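Side-chain contacts in SH2 domain-containing protein 3C (Homo sapiens, PDB 3T6G), which acts as an adapter in integrin-mediated adhesion and migration signalling, its closed Cdc25-homology domain being required for BCAR1 binding and incapable of canonical exchange: residues A[104-107]-A[108-112]; A[274-278]-A[279-283]. The protein carries 2 engineered substitutions. One frame throughout, in Å; residues are numbered along the deposited sequence.

Interaction 1. Residues A[104-107]-A[108-112]; sequences HTMS and IMLAV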
loop_
_atom_site.group_PDB
_atom_site.type_symbol
_atom_site.label_atom_id
_atom_site.label_comp_id
_atom_site.label_asym_id
_atom_site.label_seq_id
_atom_site.Cartn_x
_atom_site.Cartn_y
_atom_site.Cartn_z
ATOM N N HIS A 104 -4.024 7.476 -3.831
ATOM C CA HIS A 104 -5.156 7.930 -4.614
ATOM C C HIS A 104 -5.104 9.410 -4.966
ATOM O O HIS A 104 -5.517 9.810 -6.052
ATOM C CB HIS A 104 -6.519 7.563 -4.022
ATOM C CG HIS A 104 -7.634 7.688 -5.025
ATOM N ND1 HIS A 104 -7.568 7.118 -6.282
ATOM C CD2 HIS A 104 -8.810 8.362 -4.981
ATOM C CE1 HIS A 104 -8.664 7.413 -6.957
ATOM N NE2 HIS A 104 -9.436 8.162 -6.190
ATOM N N THR A 105 -4.611 10.225 -4.046
ATOM C CA THR A 105 -4.551 11.656 -4.281
ATOM C C THR A 105 -3.583 12.034 -5.422
ATOM O O THR A 105 -3.856 12.934 -6.211
ATOM C CB THR A 105 -4.261 12.381 -2.999
ATOM O OG1 THR A 105 -5.441 12.324 -2.208
ATOM C CG2 THR A 105 -3.907 13.856 -3.245
ATOM N N MET A 106 -2.477 11.312 -5.507
ATOM C CA MET A 106 -1.550 11.421 -6.616
ATOM C C MET A 106 -2.262 11.118 -7.949
ATOM O O MET A 106 -2.211 11.932 -8.874
ATOM C CB MET A 106 -0.398 10.444 -6.374
ATOM C CG MET A 106 0.612 10.283 -7.502
ATOM S SD MET A 106 1.722 11.688 -7.642
ATOM C CE MET A 106 2.058 12.163 -5.942
ATOM N N SER A 107 -2.915 9.958 -8.043
ATOM C CA SER A 107 -3.664 9.559 -9.253
ATOM C C SER A 107 -4.629 10.653 -9.701
ATOM O O SER A 107 -4.707 10.992 -10.884
ATOM C CB SER A 107 -4.429 8.269 -9.011
ATOM O OG SER A 107 -3.528 7.198 -8.803
ATOM N N ILE A 108 -5.320 11.246 -8.741
ATOM C CA ILE A 108 -6.163 12.385 -9.043
ATOM C C ILE A 108 -5.348 13.540 -9.679
ATOM O O ILE A 108 -5.739 14.104 -10.703
ATOM C CB ILE A 108 -6.863 12.870 -7.775
ATOM C CG1 ILE A 108 -7.737 11.748 -7.199
ATOM C CG2 ILE A 108 -7.695 14.097 -8.067
ATOM C CD1 ILE A 108 -8.737 12.226 -6.141
ATOM N N MET A 109 -4.215 13.875 -9.063
ATOM C CA MET A 109 -3.366 14.978 -9.507
ATOM C C MET A 109 -3.011 14.770 -10.970
ATOM O O MET A 109 -3.273 15.624 -11.803
ATOM C CB MET A 109 -2.075 15.020 -8.665
ATOM C CG MET A 109 -1.009 16.017 -9.152
ATOM S SD MET A 109 -1.570 17.655 -8.708
ATOM C CE MET A 109 -0.023 18.560 -8.718
ATOM N N LEU A 110 -2.403 13.623 -11.264
ATOM C CA LEU A 110 -2.065 13.256 -12.626
ATOM C C LEU A 110 -3.293 13.297 -13.569
ATOM O O LEU A 110 -3.193 13.784 -14.689
ATOM C CB LEU A 110 -1.358 11.888 -12.657
ATOM C CG LEU A 110 -0.055 11.977 -11.855
ATOM C CD1 LEU A 110 0.764 10.697 -11.862
ATOM C CD2 LEU A 110 0.761 13.121 -12.414
ATOM N N ALA A 111 -4.444 12.805 -13.117
ATOM C CA ALA A 111 -5.629 12.798 -13.973
ATOM C C ALA A 111 -6.099 14.217 -14.289
ATOM O O ALA A 111 -6.543 14.499 -15.402
ATOM C CB ALA A 111 -6.749 11.996 -13.341
ATOM N N VAL A 112 -5.997 15.104 -13.305
ATOM C CA VAL A 112 -6.440 16.481 -13.459
ATOM C C VAL A 112 -5.546 17.276 -14.440
ATOM O O VAL A 112 -5.996 18.213 -15.118
ATOM C CB VAL A 112 -6.461 17.187 -12.093
ATOM C CG1 VAL A 112 -6.705 18.689 -12.250
ATOM C CG2 VAL A 112 -7.509 16.544 -11.184
#

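Interaction 2. Residues A[274-278]-A[279-283]; sequences LEVFS and TEFQM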
loop_
_atom_site.group_PDB
_atom_site.type_symbol
_atom_site.label_atom_id
_atom_site.label_comp_id
_atom_site.label_asym_id
_atom_site.label_seq_id
_atom_site.Cartn_x
_atom_site.Cartn_y
_atom_site.Cartn_z
ATOM N N LEU A 274 9.490 19.086 -6.125
ATOM C CA LEU A 274 9.211 18.325 -4.895
ATOM C C LEU A 274 7.897 18.810 -4.318
ATOM O O LEU A 274 7.035 17.997 -3.974
ATOM C CB LEU A 274 10.328 18.427 -3.849
ATOM C CG LEU A 274 11.641 17.730 -4.218
ATOM C CD1 LEU A 274 12.672 17.798 -3.116
ATOM C CD2 LEU A 274 11.379 16.310 -4.558
ATOM N N GLU A 275 7.699 20.127 -4.248
ATOM C CA GLU A 275 6.407 20.584 -3.729
ATOM C C GLU A 275 5.225 19.915 -4.450
ATOM O O GLU A 275 4.274 19.441 -3.793
ATOM C CB GLU A 275 6.279 22.087 -3.813
ATOM C CG GLU A 275 5.066 22.626 -3.099
ATOM C CD GLU A 275 5.280 24.061 -2.638
ATOM O OE1 GLU A 275 6.450 24.514 -2.635
ATOM O OE2 GLU A 275 4.284 24.740 -2.286
ATOM N N VAL A 276 5.310 19.855 -5.791
ATOM C CA VAL A 276 4.212 19.383 -6.651
ATOM C C VAL A 276 3.839 17.944 -6.319
ATOM O O VAL A 276 2.676 17.559 -6.346
ATOM C CB VAL A 276 4.595 19.510 -8.159
ATOM C CG1 VAL A 276 3.594 18.818 -9.019
ATOM C CG2 VAL A 276 4.723 21.000 -8.577
ATOM N N PHE A 277 4.853 17.164 -5.964
ATOM C CA PHE A 277 4.704 15.753 -5.666
ATOM C C PHE A 277 4.535 15.494 -4.168
ATOM O O PHE A 277 4.754 14.369 -3.687
ATOM C CB PHE A 277 5.923 15.000 -6.188
ATOM C CG PHE A 277 5.905 14.804 -7.661
ATOM C CD1 PHE A 277 4.791 14.230 -8.279
ATOM C CD2 PHE A 277 6.975 15.215 -8.445
ATOM C CE1 PHE A 277 4.757 14.057 -9.657
ATOM C CE2 PHE A 277 6.949 15.043 -9.824
ATOM C CZ PHE A 277 5.841 14.471 -10.429
ATOM N N SER A 278 4.159 16.537 -3.437
ATOM C CA SER A 278 3.904 16.392 -2.021
ATOM C C SER A 278 2.389 16.333 -1.789
ATOM O O SER A 278 1.637 17.148 -2.366
ATOM C CB SER A 278 4.550 17.536 -1.227
ATOM O OG SER A 278 3.567 18.385 -0.659
ATOM N N THR A 279 1.958 15.371 -0.955
ATOM C CA THR A 279 0.529 15.083 -0.723
ATOM C C THR A 279 -0.211 16.254 -0.075
ATOM O O THR A 279 -1.345 16.580 -0.459
ATOM C CB THR A 279 0.320 13.845 0.157
ATOM O OG1 THR A 279 0.903 12.700 -0.473
ATOM C CG2 THR A 279 -1.167 13.608 0.366
ATOM N N GLU A 280 0.428 16.875 0.911
ATOM C CA GLU A 280 -0.082 18.112 1.484
ATOM C C GLU A 280 -0.298 19.182 0.416
ATOM O O GLU A 280 -1.334 19.849 0.389
ATOM C CB GLU A 280 0.875 18.639 2.558
ATOM C CG GLU A 280 1.372 17.571 3.533
ATOM C CD GLU A 280 1.665 18.130 4.928
ATOM O OE1 GLU A 280 2.468 17.528 5.675
ATOM O OE2 GLU A 280 1.080 19.168 5.292
ATOM N N PHE A 281 0.680 19.361 -0.465
ATOM C CA PHE A 281 0.513 20.323 -1.552
ATOM C C PHE A 281 -0.706 19.919 -2.397
ATOM O O PHE A 281 -1.573 20.748 -2.719
ATOM C CB PHE A 281 1.777 20.413 -2.422
ATOM C CG PHE A 281 1.544 21.082 -3.754
ATOM C CD1 PHE A 281 1.542 22.470 -3.863
ATOM C CD2 PHE A 281 1.322 20.325 -4.899
ATOM C CE1 PHE A 281 1.324 23.096 -5.099
ATOM C CE2 PHE A 281 1.104 20.940 -6.143
ATOM C CZ PHE A 281 1.097 22.324 -6.247
ATOM N N GLN A 282 -0.785 18.635 -2.730
ATOM C CA GLN A 282 -1.904 18.152 -3.529
ATOM C C GLN A 282 -3.260 18.336 -2.861
ATOM O O GLN A 282 -4.179 18.884 -3.463
ATOM C CB GLN A 282 -1.658 16.723 -3.973
ATOM C CG GLN A 282 -0.405 16.661 -4.843
ATOM C CD GLN A 282 -0.025 15.270 -5.246
ATOM O OE1 GLN A 282 -0.662 14.310 -4.842
ATOM N NE2 GLN A 282 1.038 15.146 -6.032
ATOM N N MET A 283 -3.382 17.916 -1.607
ATOM C CA MET A 283 -4.647 18.080 -0.915
ATOM C C MET A 283 -5.124 19.528 -0.980
ATOM O O MET A 283 -6.264 19.792 -1.337
ATOM C CB MET A 283 -4.549 17.570 0.526
ATOM C CG MET A 283 -4.233 16.088 0.581
ATOM S SD MET A 283 -3.898 15.491 2.234
ATOM C CE MET A 283 -5.569 15.541 2.933
#

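Interaction 1. Residues A[104-107]-A[108-112]
Four consecutive i to i+4 bonds join H104–S107 to I108–A111, and they make this stretch of helix 93-115 a worked example of how a regular backbone sorts its side chains onto different neighbours. I108 N donates to H104 O at 3.1 Å, M109 N to T105 O at 3.0 Å, L110 N to M106 O at 2.9 Å and A111 N to S107 O at 2.9 Å. The hydroxyls look beyond the stretch: S107 OG bonds to A150 O, while T105 OG1 pairs with the hydroxyl of Y300 and the carboxylate of E101.

Among the side chains, H104 and I108 meet most closely. With CG anti to the backbone N (chi1 -163°), the imidazole swings toward I108 and the two side chains cross at a slant; I108 CG1 sits over one ring face in a CH-pi contact, 4.3 Å from the centroid and displaced toward the rim. I108 CD1 continues past the ring, 4.0 Å from H104 CD2. An alanine in place of H104 would strip the ring from I108 CG1 and is likely to leave Y300 without its edge-to-face partner. Two residues further along the helix, M106 CG approaches L110 CD1 at 4.4 Å, a looser apolar contact.

This largely buried stretch is enclosed by several helices. I108 and V112 face helix 296-314 through F303, L110 packs on V151 and A154 of helix 145-155, and T105, M106 and M109 lean on helix 279-287.

Interaction 2. Residues A[274-278]-A[279-283]
F281 folds back over the end of the preceding helix, and around its ring the packing between E275–S278 and T279–Q282 is close. A chi1 of 164° sets the phenyl opposite the backbone N, and the ring reaches back to V276, whose backbone N lies over one face toward the rim, while V276 CB stands 4.3 Å from F281 CE2. The E275 side chain crosses the phenyl at about a right angle, its CG 3.6 Å from F281 CD1 and its carboxylate plane turned 87° from the ring.

Q282 closes the turn from a different direction. Its chain is extended beyond CG, carrying NE2 to V276 O in a 2.9 Å bond that lies in the carbonyl plane, on a lone pair, and close to the amide's own plane. A side-chain amide thereby satisfies a carbonyl at the end of helix 271-276, and this bond limits rotation of the amide. On this tight side R102 bonds both T279 OG1 and F277 O.

The other side is looser. E280, partly exposed, extends its carboxylate clear of the corner; S278 and E275 are partly exposed too, although E275 OE2 is held by S23 OG.

Two bonds start the new helix: S278 OG accepts from F281 N at 3.1 Å, and S278 O accepts from Q282 N at 2.9 Å. F277 has already left helical geometry, and S278, as N-cap, begins helix 279-287: a capped corner between two consecutive helices of the all-helical Cdc25-homology domain.

In the fold
Read from the N terminus, interaction 1 comes first, within helix 93-115, and is complete long before interaction 2 turns the chain from helix 271-276 into helix 279-287. Neither closes a long loop: the two are local and in series, neither nested nor crossing. They nevertheless meet in space, their centres about 11 Å apart. M109 CE reaches V276 CG1 at 3.6 Å and F281 CE2 at 3.7 Å, while T105 and M106 pack against the amide group of Q282. The general lesson is that a helix and a corner far apart in sequence can share one core, here also joined by helix 35-46, which meets V276 and F281.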